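Local coordinates for oligopeptide-binding protein AppA (Bacillus subtilis, PDB 1XOC) that captures oligopeptides outside the cell membrane for an ABC permease, binding and helping to import tetra- and pentapeptides in support of sporulation and competence, at residues L34-Y39 with A157-H162; Y107-P110 with D114-G117; K180-I183 with K189-E192. One frame throughout, in Å; residues are numbered along the deposited sequence.

Interaction 1: L34-Y39 with A157-H162. With ZN (zinc ion), chain C.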
ATOM      1  N   LEU A  34      -7.746  -8.729  -7.433  1.00 28.68           N
ATOM      2  CA  LEU A  34      -8.331  -8.335  -8.689  1.00 28.72           C
ATOM      3  C   LEU A  34      -7.526  -7.191  -9.305  1.00 28.55           C
ATOM      4  O   LEU A  34      -6.715  -6.602  -8.641  1.00 29.04           O
ATOM      5  CB  LEU A  34      -9.790  -7.921  -8.487  1.00 28.42           C
ATOM      6  CG  LEU A  34     -10.161  -6.535  -7.958  1.00 32.05           C
ATOM      7  CD1 LEU A  34     -11.615  -6.240  -7.965  1.00 38.63           C
ATOM      8  CD2 LEU A  34      -9.575  -6.185  -6.653  1.00 31.96           C
ATOM      9  N   PHE A  35      -7.778  -6.889 -10.571  1.00 27.59           N
ATOM     10  CA  PHE A  35      -6.994  -5.895 -11.295  1.00 28.20           C
ATOM     11  C   PHE A  35      -7.897  -4.769 -11.740  1.00 29.13           C
ATOM     12  O   PHE A  35      -8.418  -4.762 -12.830  1.00 28.42           O
ATOM     13  CB  PHE A  35      -6.303  -6.530 -12.497  1.00 28.64           C
ATOM     14  CG  PHE A  35      -5.711  -7.876 -12.205  1.00 29.81           C
ATOM     15  CD1 PHE A  35      -6.078  -8.975 -12.929  1.00 30.17           C
ATOM     16  CD2 PHE A  35      -4.804  -8.031 -11.195  1.00 30.76           C
ATOM     17  CE1 PHE A  35      -5.537 -10.193 -12.657  1.00 28.25           C
ATOM     18  CE2 PHE A  35      -4.275  -9.250 -10.923  1.00 31.17           C
ATOM     19  CZ  PHE A  35      -4.650 -10.331 -11.662  1.00 29.18           C
ATOM     20  N   ASN A  36      -8.068  -3.827 -10.840  1.00 29.21           N
ATOM     21  CA  ASN A  36      -8.931  -2.683 -11.059  1.00 29.18           C
ATOM     22  C   ASN A  36      -8.694  -1.654  -9.958  1.00 28.51           C
ATOM     23  O   ASN A  36      -9.000  -1.873  -8.814  1.00 28.23           O
ATOM     24  CB  ASN A  36     -10.404  -3.097 -11.070  1.00 28.99           C
ATOM     25  CG  ASN A  36     -11.325  -2.001 -11.564  1.00 30.56           C
ATOM     26  OD1 ASN A  36     -11.070  -0.805 -11.314  1.00 30.24           O
ATOM     27  ND2 ASN A  36     -12.404  -2.380 -12.277  1.00 28.70           N
ATOM     28  N   SER A  37      -8.064  -0.532 -10.300  1.00 29.92           N
ATOM     29  CA  SER A  37      -7.652   0.419  -9.295  1.00 30.66           C
ATOM     30  C   SER A  37      -8.811   1.038  -8.494  1.00 29.12           C
ATOM     31  O   SER A  37      -8.592   1.574  -7.401  1.00 29.94           O
ATOM     32  CB  SER A  37      -6.805   1.496  -9.935  1.00 32.87           C
ATOM     33  OG  SER A  37      -7.604   2.306 -10.740  0.50 35.84           O
ATOM     34  N   LEU A  38     -10.032   0.964  -9.020  1.00 28.92           N
ATOM     35  CA  LEU A  38     -11.190   1.500  -8.302  1.00 29.36           C
ATOM     36  C   LEU A  38     -11.600   0.616  -7.110  1.00 29.45           C
ATOM     37  O   LEU A  38     -12.359   1.061  -6.246  1.00 30.44           O
ATOM     38  CB  LEU A  38     -12.370   1.722  -9.245  1.00 29.64           C
ATOM     39  CG  LEU A  38     -12.126   2.639 -10.451  1.00 31.82           C
ATOM     40  CD1 LEU A  38     -13.327   2.615 -11.398  1.00 32.34           C
ATOM     41  CD2 LEU A  38     -11.823   4.018  -9.919  1.00 33.74           C
ATOM     42  N   TYR A  39     -11.127  -0.637  -7.039  1.00 28.83           N
ATOM     43  CA  TYR A  39     -11.519  -1.559  -6.016  1.00 29.28           C
ATOM     44  C   TYR A  39     -10.387  -2.152  -5.194  1.00 28.60           C
ATOM     45  O   TYR A  39     -10.598  -2.500  -4.037  1.00 31.45           O
ATOM     46  CB  TYR A  39     -12.350  -2.689  -6.654  1.00 27.95           C
ATOM     47  CG  TYR A  39     -13.604  -2.124  -7.293  1.00 29.07           C
ATOM     48  CD1 TYR A  39     -13.707  -1.942  -8.664  1.00 27.66           C
ATOM     49  CD2 TYR A  39     -14.663  -1.703  -6.509  1.00 27.46           C
ATOM     50  CE1 TYR A  39     -14.859  -1.373  -9.217  1.00 28.93           C
ATOM     51  CE2 TYR A  39     -15.797  -1.149  -7.048  1.00 28.05           C
ATOM     52  CZ  TYR A  39     -15.896  -0.970  -8.411  1.00 27.29           C
ATOM     53  OH  TYR A  39     -17.071  -0.402  -8.916  1.00 29.74           O
ATOM     54  N   ALA A 157      -6.241   3.553 -13.056  1.00 28.85           N
ATOM     55  CA  ALA A 157      -6.078   2.786 -14.295  1.00 29.61           C
ATOM     56  C   ALA A 157      -7.234   3.023 -15.229  1.00 29.92           C
ATOM     57  O   ALA A 157      -8.381   2.873 -14.818  1.00 30.85           O
ATOM     58  CB  ALA A 157      -5.988   1.284 -13.993  1.00 30.09           C
ATOM     59  N   ILE A 158      -6.936   3.354 -16.500  1.00 28.50           N
ATOM     60  CA  ILE A 158      -7.976   3.676 -17.461  1.00 28.56           C
ATOM     61  C   ILE A 158      -8.600   2.373 -18.016  1.00 29.49           C
ATOM     62  O   ILE A 158      -7.920   1.504 -18.608  1.00 28.81           O
ATOM     63  CB  ILE A 158      -7.442   4.633 -18.595  1.00 28.85           C
ATOM     64  CG1 ILE A 158      -6.848   5.920 -18.010  1.00 28.70           C
ATOM     65  CG2 ILE A 158      -8.542   4.929 -19.548  1.00 30.61           C
ATOM     66  CD1 ILE A 158      -7.719   6.654 -17.059  1.00 26.96           C
ATOM     67  N   LEU A 159      -9.917   2.278 -17.849  1.00 28.84           N
ATOM     68  CA  LEU A 159     -10.665   1.090 -18.262  1.00 28.99           C
ATOM     69  C   LEU A 159     -11.405   1.309 -19.585  1.00 28.14           C
ATOM     70  O   LEU A 159     -11.779   2.438 -19.909  1.00 29.83           O
ATOM     71  CB  LEU A 159     -11.679   0.722 -17.180  1.00 29.29           C
ATOM     72  CG  LEU A 159     -11.140   0.508 -15.761  1.00 30.99           C
ATOM     73  CD1 LEU A 159     -12.307   0.316 -14.805  1.00 34.33           C
ATOM     74  CD2 LEU A 159     -10.220  -0.686 -15.702  1.00 35.00           C
ATOM     75  N   PRO A 160     -11.647   0.230 -20.358  1.00 28.29           N
ATOM     76  CA  PRO A 160     -12.335   0.333 -21.631  1.00 28.78           C
ATOM     77  C   PRO A 160     -13.868   0.414 -21.512  1.00 28.41           C
ATOM     78  O   PRO A 160     -14.541  -0.572 -21.159  1.00 29.73           O
ATOM     79  CB  PRO A 160     -11.912  -0.950 -22.353  1.00 28.48           C
ATOM     80  CG  PRO A 160     -11.639  -1.905 -21.275  1.00 30.38           C
ATOM     81  CD  PRO A 160     -11.138  -1.118 -20.115  1.00 28.25           C
ATOM     82  N   LYS A 161     -14.419   1.574 -21.850  1.00 29.68           N
ATOM     83  CA  LYS A 161     -15.843   1.784 -21.807  1.00 29.39           C
ATOM     84  C   LYS A 161     -16.572   0.842 -22.762  1.00 28.72           C
ATOM     85  O   LYS A 161     -17.680   0.382 -22.477  1.00 29.04           O
ATOM     86  CB  LYS A 161     -16.213   3.215 -22.136  1.00 30.77           C
ATOM     87  CG  LYS A 161     -17.670   3.525 -21.940  1.00 30.93           C
ATOM     88  CD  LYS A 161     -17.981   4.978 -22.259  1.00 32.59           C
ATOM     89  CE  LYS A 161     -19.429   5.284 -22.048  1.00 34.38           C
ATOM     90  NZ  LYS A 161     -19.820   6.670 -22.516  1.00 38.09           N
ATOM     91  N   HIS A 162     -15.968   0.543 -23.909  1.00 29.15           N
ATOM     92  CA  HIS A 162     -16.640  -0.327 -24.865  1.00 29.95           C
ATOM     93  C   HIS A 162     -16.760  -1.749 -24.366  1.00 30.40           C
ATOM     94  O   HIS A 162     -17.479  -2.562 -24.954  1.00 30.91           O
ATOM     95  CB  HIS A 162     -15.957  -0.310 -26.240  1.00 31.08           C
ATOM     96  CG  HIS A 162     -14.522  -0.711 -26.225  1.00 33.57           C
ATOM     97  ND1 HIS A 162     -13.498   0.211 -26.318  1.00 38.38           N
ATOM     98  CD2 HIS A 162     -13.933  -1.929 -26.161  1.00 37.59           C
ATOM     99  CE1 HIS A 162     -12.338  -0.428 -26.297  1.00 36.21           C
ATOM    100  NE2 HIS A 162     -12.573  -1.726 -26.186  1.00 34.27           N
TER
HETATM  101 ZN    ZN C 521     -13.509   2.362 -26.941  0.50 18.55          ZN
HETATM  102  O   HOH W   1      -9.191   1.246 -12.629  1.00 21.09           O
HETATM  103  O   HOH W   2     -14.380   2.889 -25.210  1.00 26.35           O
HETATM  104  O   HOH W   3     -14.281   4.366 -27.612  1.00 45.56           O
HETATM  105  O   HOH W   4     -12.457   2.214 -28.815  1.00 25.28           O
HETATM  106  O   HOH W   5     -15.366   2.445 -28.105  1.00 42.33           O
HETATM  107  O   HOH W   6     -11.816   2.789 -26.206  1.00 34.02           O
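A buried polar and apolar contact joins Ser37, Asn36 and Leu38, in the loop between strand 23-28 and helix 43-52, to Ala157 and Leu159, on the run that leads into helix 161-164. Ser37 OG accepts the backbone N-H of Ala157, N to OG 3.0 Å with 154° at the hydrogen. With chi1 at 70° OG sits over its own backbone, flanked by N and C, and is turned to Ala157; this holds for one of two modelled conformers of Ser37. A single water ties the two segments together: 2.7 Å from Ser37 OG, it donates to Asn36 OD1 and, over 2.8 Å, to Ala157 O. Asn36 OD1 also takes the backbone N of Leu38 at 3.1 Å, 25° out of the carbonyl plane, closing an Asx turn, while Asn36 ND2 is bonded to Asn178 OD1. Beside this polar cluster the Leu159 side chain crosses Asn36 at about a right angle, its CD1 3.7 Å from Asn36 ND2, and the same methyl lies 4.2 Å from Leu38 CD1. Leu159 N is bound by Thr106 OG1 of helix 100-108, and Phe105 packs on its side chain. Pro160 then takes the N-cap position of helix 161-164. On that helix His162 binds a zinc ion through ND1 at 2.2 Å, five waters completing six ligands, and Asp94 OD2 holds the other ring nitrogen, NE2, steadying the turn of the imidazole.

Interaction 2: Y107-P110 with D114-G117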
ATOM      1  N   TYR A 107     -13.290   7.596 -14.356  1.00 29.53           N
ATOM      2  CA  TYR A 107     -13.322   8.474 -13.194  1.00 29.17           C
ATOM      3  C   TYR A 107     -14.734   8.806 -12.714  1.00 28.42           C
ATOM      4  O   TYR A 107     -14.901   9.250 -11.560  1.00 28.45           O
ATOM      5  CB  TYR A 107     -12.622   9.783 -13.513  1.00 28.36           C
ATOM      6  CG  TYR A 107     -11.112   9.765 -13.467  1.00 26.98           C
ATOM      7  CD1 TYR A 107     -10.359   9.283 -14.534  1.00 28.23           C
ATOM      8  CD2 TYR A 107     -10.436  10.201 -12.336  1.00 28.66           C
ATOM      9  CE1 TYR A 107      -8.944   9.280 -14.482  1.00 28.51           C
ATOM     10  CE2 TYR A 107      -9.022  10.229 -12.302  1.00 29.81           C
ATOM     11  CZ  TYR A 107      -8.301   9.756 -13.362  1.00 26.33           C
ATOM     12  OH  TYR A 107      -6.936   9.755 -13.265  1.00 28.60           O
ATOM     13  N   SER A 108     -15.753   8.555 -13.546  1.00 28.15           N
ATOM     14  CA  SER A 108     -17.147   8.754 -13.155  1.00 28.69           C
ATOM     15  C   SER A 108     -17.680   7.633 -12.256  1.00 28.63           C
ATOM     16  O   SER A 108     -18.627   7.851 -11.496  1.00 30.02           O
ATOM     17  CB  SER A 108     -18.045   8.873 -14.391  1.00 29.34           C
ATOM     18  OG  SER A 108     -17.748  10.101 -15.052  1.00 32.42           O
ATOM     19  N   VAL A 109     -17.061   6.462 -12.337  1.00 28.53           N
ATOM     20  CA  VAL A 109     -17.561   5.278 -11.572  1.00 28.17           C
ATOM     21  C   VAL A 109     -17.597   5.579 -10.061  1.00 28.66           C
ATOM     22  O   VAL A 109     -18.621   5.387  -9.429  1.00 28.08           O
ATOM     23  CB  VAL A 109     -16.746   4.020 -11.873  1.00 28.82           C
ATOM     24  CG1 VAL A 109     -17.043   2.907 -10.845  1.00 30.14           C
ATOM     25  CG2 VAL A 109     -17.098   3.514 -13.292  1.00 27.85           C
ATOM     26  N   PRO A 110     -16.480   6.048  -9.468  1.00 29.51           N
ATOM     27  CA  PRO A 110     -16.532   6.338  -8.007  1.00 29.89           C
ATOM     28  C   PRO A 110     -17.400   7.540  -7.600  1.00 31.14           C
ATOM     29  O   PRO A 110     -17.586   7.787  -6.412  1.00 31.34           O
ATOM     30  CB  PRO A 110     -15.078   6.583  -7.630  1.00 29.91           C
ATOM     31  CG  PRO A 110     -14.385   6.877  -8.900  1.00 31.88           C
ATOM     32  CD  PRO A 110     -15.127   6.249 -10.026  1.00 29.23           C
ATOM     33  N   ASP A 114     -23.926   4.240  -6.624  1.00 33.46           N
ATOM     34  CA  ASP A 114     -23.854   2.777  -6.587  1.00 33.67           C
ATOM     35  C   ASP A 114     -22.440   2.238  -6.456  1.00 32.92           C
ATOM     36  O   ASP A 114     -22.254   1.039  -6.395  1.00 33.16           O
ATOM     37  CB  ASP A 114     -24.546   2.159  -7.822  1.00 33.44           C
ATOM     38  CG  ASP A 114     -26.053   2.397  -7.834  1.00 37.26           C
ATOM     39  OD1 ASP A 114     -26.633   2.467  -6.736  1.00 36.15           O
ATOM     40  OD2 ASP A 114     -26.640   2.529  -8.931  1.00 40.45           O
ATOM     41  N   TYR A 115     -21.445   3.116  -6.372  1.00 31.49           N
ATOM     42  CA  TYR A 115     -20.066   2.686  -6.169  1.00 32.33           C
ATOM     43  C   TYR A 115     -19.862   2.082  -4.781  1.00 32.94           C
ATOM     44  O   TYR A 115     -20.124   2.754  -3.766  1.00 32.89           O
ATOM     45  CB  TYR A 115     -19.135   3.864  -6.335  1.00 30.70           C
ATOM     46  CG  TYR A 115     -17.687   3.551  -5.966  1.00 29.82           C
ATOM     47  CD1 TYR A 115     -16.898   2.694  -6.740  1.00 25.62           C
ATOM     48  CD2 TYR A 115     -17.089   4.177  -4.872  1.00 28.93           C
ATOM     49  CE1 TYR A 115     -15.592   2.425  -6.416  1.00 26.87           C
ATOM     50  CE2 TYR A 115     -15.766   3.915  -4.530  1.00 28.43           C
ATOM     51  CZ  TYR A 115     -15.014   3.046  -5.293  1.00 29.37           C
ATOM     52  OH  TYR A 115     -13.698   2.796  -4.943  1.00 30.03           O
ATOM     53  N   LYS A 116     -19.402   0.830  -4.743  1.00 34.27           N
ATOM     54  CA  LYS A 116     -19.223   0.082  -3.496  1.00 35.35           C
ATOM     55  C   LYS A 116     -17.764  -0.213  -3.107  1.00 35.00           C
ATOM     56  O   LYS A 116     -17.510  -1.050  -2.251  1.00 38.17           O
ATOM     57  CB  LYS A 116     -20.047  -1.222  -3.555  1.00 36.05           C
ATOM     58  CG  LYS A 116     -21.517  -0.935  -3.634  1.00 37.37           C
ATOM     59  CD  LYS A 116     -22.412  -2.172  -3.783  1.00 39.60           C
ATOM     60  CE  LYS A 116     -23.879  -1.751  -3.838  1.00 42.52           C
ATOM     61  NZ  LYS A 116     -24.103  -0.554  -4.734  1.00 44.72           N
ATOM     62  N   GLY A 117     -16.817   0.517  -3.663  1.00 34.68           N
ATOM     63  CA  GLY A 117     -15.401   0.297  -3.403  1.00 33.03           C
ATOM     64  C   GLY A 117     -14.909   1.039  -2.179  1.00 32.58           C
ATOM     65  O   GLY A 117     -15.650   1.810  -1.569  1.00 31.92           O
TER
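Tyr115 OH is gripped by two backbone groups outside its own pair of segments: it gives its hydrogen to Leu38 O of interaction 1 and receives the N-H of Arg119. The ring behind it is what meets 107-110. With CG anti to the backbone N (chi1 173°), the phenol is brought against the 3-10 residues Val109 and Pro110 that follow helix 100-108, where Pro110 CA lies over one face, 3.9 Å from the ring centroid and 20° off the normal, a CH-pi contact. Pro110 CB follows on the same proline, 4.1 Å from Tyr115 CE2. The opposite face is covered by the backbone two residues on: Gly117 N stands 3.4 Å above the ring plane, over the centre, leaving the ring sandwiched between a proline and a peptide nitrogen. Val109 crosses Tyr115 at about a right angle and brings CG1 to 4.1 Å from Tyr115 CD1, while Val109 O comes to 3.5 Å from Tyr115 CB. A phenylalanine in its place would keep the ring but is likely to leave Leu38 O and Arg119 N without their mate, so that packing alone holds this loop to 34-39. On the outer side Lys116 curls back over its own backbone, and NZ donates to Asp114 O over 3.0 Å from above the carbonyl plane, 36° out of it. Tyr123 lies against the proline, and a zinc ion other than the one on His162 lies about 8 Å from the Tyr115 side chain. No hydrogen bond crosses between the two segments; the arrangement is that of a helix terminus passing through a 3-10 turn into a loop, folded back and closed by proline-aromatic CH-pi packing.

Interaction 3: K180-I183 with K189-E192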
ATOM      1  N   LYS A 180     -10.007 -12.598 -14.769  1.00 30.59           N
ATOM      2  CA  LYS A 180      -9.405 -13.375 -15.858  0.50 30.29           C
ATOM      3  C   LYS A 180      -9.738 -12.933 -17.274  1.00 30.21           C
ATOM      4  O   LYS A 180      -9.182 -13.498 -18.187  1.00 31.28           O
ATOM      5  CB  LYS A 180      -9.618 -14.879 -15.631  0.50 29.68           C
ATOM      6  CG  LYS A 180      -8.747 -15.462 -14.494  0.50 29.27           C
ATOM      7  CD  LYS A 180      -9.119 -16.883 -14.060  0.50 30.68           C
ATOM      8  CE  LYS A 180      -8.348 -17.304 -12.810  0.50 28.29           C
ATOM      9  NZ  LYS A 180      -8.920 -16.706 -11.600  0.50 27.59           N
ATOM     10  N   LYS A 181     -10.343 -11.767 -17.432  1.00 30.98           N
ATOM     11  CA  LYS A 181     -10.436 -11.157 -18.741  1.00 31.24           C
ATOM     12  C   LYS A 181     -10.079  -9.677 -18.775  1.00 30.68           C
ATOM     13  O   LYS A 181     -10.752  -8.910 -19.429  1.00 30.88           O
ATOM     14  CB  LYS A 181     -11.832 -11.352 -19.320  1.00 30.94           C
ATOM     15  CG  LYS A 181     -12.176 -12.804 -19.544  1.00 34.88           C
ATOM     16  CD  LYS A 181     -13.227 -12.944 -20.606  1.00 35.78           C
ATOM     17  CE  LYS A 181     -14.566 -12.565 -20.061  1.00 41.77           C
ATOM     18  NZ  LYS A 181     -15.495 -12.089 -21.133  1.00 44.76           N
ATOM     19  N   PRO A 182      -9.029  -9.270 -18.074  1.00 30.13           N
ATOM     20  CA  PRO A 182      -8.771  -7.835 -18.091  1.00 30.22           C
ATOM     21  C   PRO A 182      -8.229  -7.376 -19.432  1.00 30.90           C
ATOM     22  O   PRO A 182      -7.445  -8.086 -20.063  1.00 31.80           O
ATOM     23  CB  PRO A 182      -7.720  -7.664 -16.991  1.00 31.56           C
ATOM     24  CG  PRO A 182      -6.976  -8.920 -16.993  1.00 30.06           C
ATOM     25  CD  PRO A 182      -8.016  -9.966 -17.257  1.00 30.28           C
ATOM     26  N   ILE A 183      -8.647  -6.191 -19.862  1.00 30.32           N
ATOM     27  CA  ILE A 183      -8.177  -5.562 -21.100  1.00 30.08           C
ATOM     28  C   ILE A 183      -7.758  -4.149 -20.733  1.00 30.16           C
ATOM     29  O   ILE A 183      -8.579  -3.391 -20.273  1.00 29.84           O
ATOM     30  CB  ILE A 183      -9.267  -5.541 -22.194  1.00 29.66           C
ATOM     31  CG1 ILE A 183      -9.634  -6.982 -22.619  1.00 29.95           C
ATOM     32  CG2 ILE A 183      -8.841  -4.645 -23.373  1.00 30.88           C
ATOM     33  CD1 ILE A 183      -8.552  -7.695 -23.342  1.00 30.26           C
ATOM     34  N   LYS A 189       0.182  -7.708 -21.504  1.00 30.13           N
ATOM     35  CA  LYS A 189      -1.166  -8.278 -21.668  1.00 30.55           C
ATOM     36  C   LYS A 189      -1.367  -9.511 -20.765  1.00 29.98           C
ATOM     37  O   LYS A 189      -0.437 -10.256 -20.508  1.00 30.00           O
ATOM     38  CB  LYS A 189      -1.363  -8.766 -23.100  1.00 31.54           C
ATOM     39  CG  LYS A 189      -1.110  -7.817 -24.190  1.00 36.76           C
ATOM     40  CD  LYS A 189      -1.314  -8.533 -25.552  1.00 35.04           C
ATOM     41  CE  LYS A 189      -0.311  -9.677 -25.748  1.00 39.11           C
ATOM     42  NZ  LYS A 189      -0.044 -10.102 -27.169  1.00 42.64           N
ATOM     43  N   PHE A 190      -2.585  -9.706 -20.292  1.00 30.33           N
ATOM     44  CA  PHE A 190      -2.919 -10.878 -19.493  1.00 30.64           C
ATOM     45  C   PHE A 190      -2.901 -12.151 -20.315  1.00 31.49           C
ATOM     46  O   PHE A 190      -3.521 -12.212 -21.361  1.00 30.88           O
ATOM     47  CB  PHE A 190      -4.303 -10.665 -18.847  1.00 31.06           C
ATOM     48  CG  PHE A 190      -4.766 -11.797 -17.976  1.00 30.91           C
ATOM     49  CD1 PHE A 190      -4.454 -11.820 -16.625  1.00 31.86           C
ATOM     50  CD2 PHE A 190      -5.494 -12.845 -18.517  1.00 31.30           C
ATOM     51  CE1 PHE A 190      -4.913 -12.878 -15.815  1.00 29.18           C
ATOM     52  CE2 PHE A 190      -5.945 -13.906 -17.718  1.00 30.14           C
ATOM     53  CZ  PHE A 190      -5.642 -13.914 -16.366  1.00 31.24           C
ATOM     54  N   LYS A 191      -2.212 -13.179 -19.821  1.00 30.91           N
ATOM     55  CA  LYS A 191      -2.263 -14.506 -20.433  1.00 31.86           C
ATOM     56  C   LYS A 191      -3.016 -15.531 -19.576  1.00 31.33           C
ATOM     57  O   LYS A 191      -3.891 -16.226 -20.075  1.00 31.53           O
ATOM     58  CB  LYS A 191      -0.848 -14.990 -20.739  1.00 31.80           C
ATOM     59  CG  LYS A 191      -0.815 -16.335 -21.454  1.00 33.82           C
ATOM     60  CD  LYS A 191       0.598 -16.842 -21.692  1.00 37.00           C
ATOM     61  CE  LYS A 191       0.588 -17.975 -22.686  1.00 40.16           C
ATOM     62  NZ  LYS A 191      -0.556 -18.920 -22.424  1.00 44.44           N
ATOM     63  N   GLU A 192      -2.649 -15.667 -18.308  1.00 30.63           N
ATOM     64  CA  GLU A 192      -3.186 -16.731 -17.470  1.00 31.57           C
ATOM     65  C   GLU A 192      -3.023 -16.390 -15.998  1.00 30.98           C
ATOM     66  O   GLU A 192      -2.039 -15.758 -15.624  1.00 29.89           O
ATOM     67  CB  GLU A 192      -2.426 -18.009 -17.746  1.00 31.71           C
ATOM     68  CG  GLU A 192      -3.026 -19.198 -17.009  1.00 33.14           C
ATOM     69  CD  GLU A 192      -2.253 -20.503 -17.201  1.00 35.73           C
ATOM     70  OE1 GLU A 192      -1.115 -20.466 -17.758  1.00 40.98           O
ATOM     71  OE2 GLU A 192      -2.805 -21.569 -16.791  1.00 43.67           O
TER
HETATM   72  O   HOH W   7      -4.838  -7.929 -21.134  1.00 20.04           O
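A proline-aromatic CH-pi contact packs the loop 180-183 on the outer strand 188-194 of a four-stranded mixed sheet, just where that strand carries a classic beta bulge, with Lys191 and Glu192 both facing Lys200 of strand 198-203. Phe190 stands up from the strand with CG anti to the backbone N (chi1 -179°), which presents its ring to the loop. Pro182 CD lies over one face, 4.0 Å from the ring centroid and 19° off the normal, and the proline crosses the phenylalanine at about a right angle, its CG 3.7 Å from Phe190 CB. Glu192 N, at the bulge, lies against the opposite face, toward the rim. At the far end of the ring Lys180 O comes within 3.3 Å of Phe190 CE2, and Lys180 CG sits 3.9 Å from Phe190 CZ. One modelled conformer of Lys180 then carries its ammonium on to the ring of Trp193, a cation-pi contact. Leu52 of helix 43-52 touches both Pro182 and Phe190. At the backbone end of the Phe190 side chain a water joins the two segments, donating to Pro182 O at 2.8 Å and accepting from Phe190 N at 3.0 Å.

All three contacts lie on the same side of the chain's centre, with interaction 1 in the middle. Interaction 2, whose centre is 11 Å away, falls in sequence between the two halves of interaction 1 and meets it directly: Leu38 CD1 is 3.7 Å from Val109 CB, and Tyr39 CE2 is 3.6 Å from Tyr115 CE1. Interaction 3 follows later in the chain, its centre 12 Å from that of interaction 1, and touches it where Pro160 CD comes 3.4 Å from Ile183 O and Phe35 CE1 comes 4.2 Å from Phe190 CE1. Interactions 2 and 3 do not touch, their nearest atoms being about 13 Å apart. The zinc on His162 lies far from the Ser37-Ala157 pair.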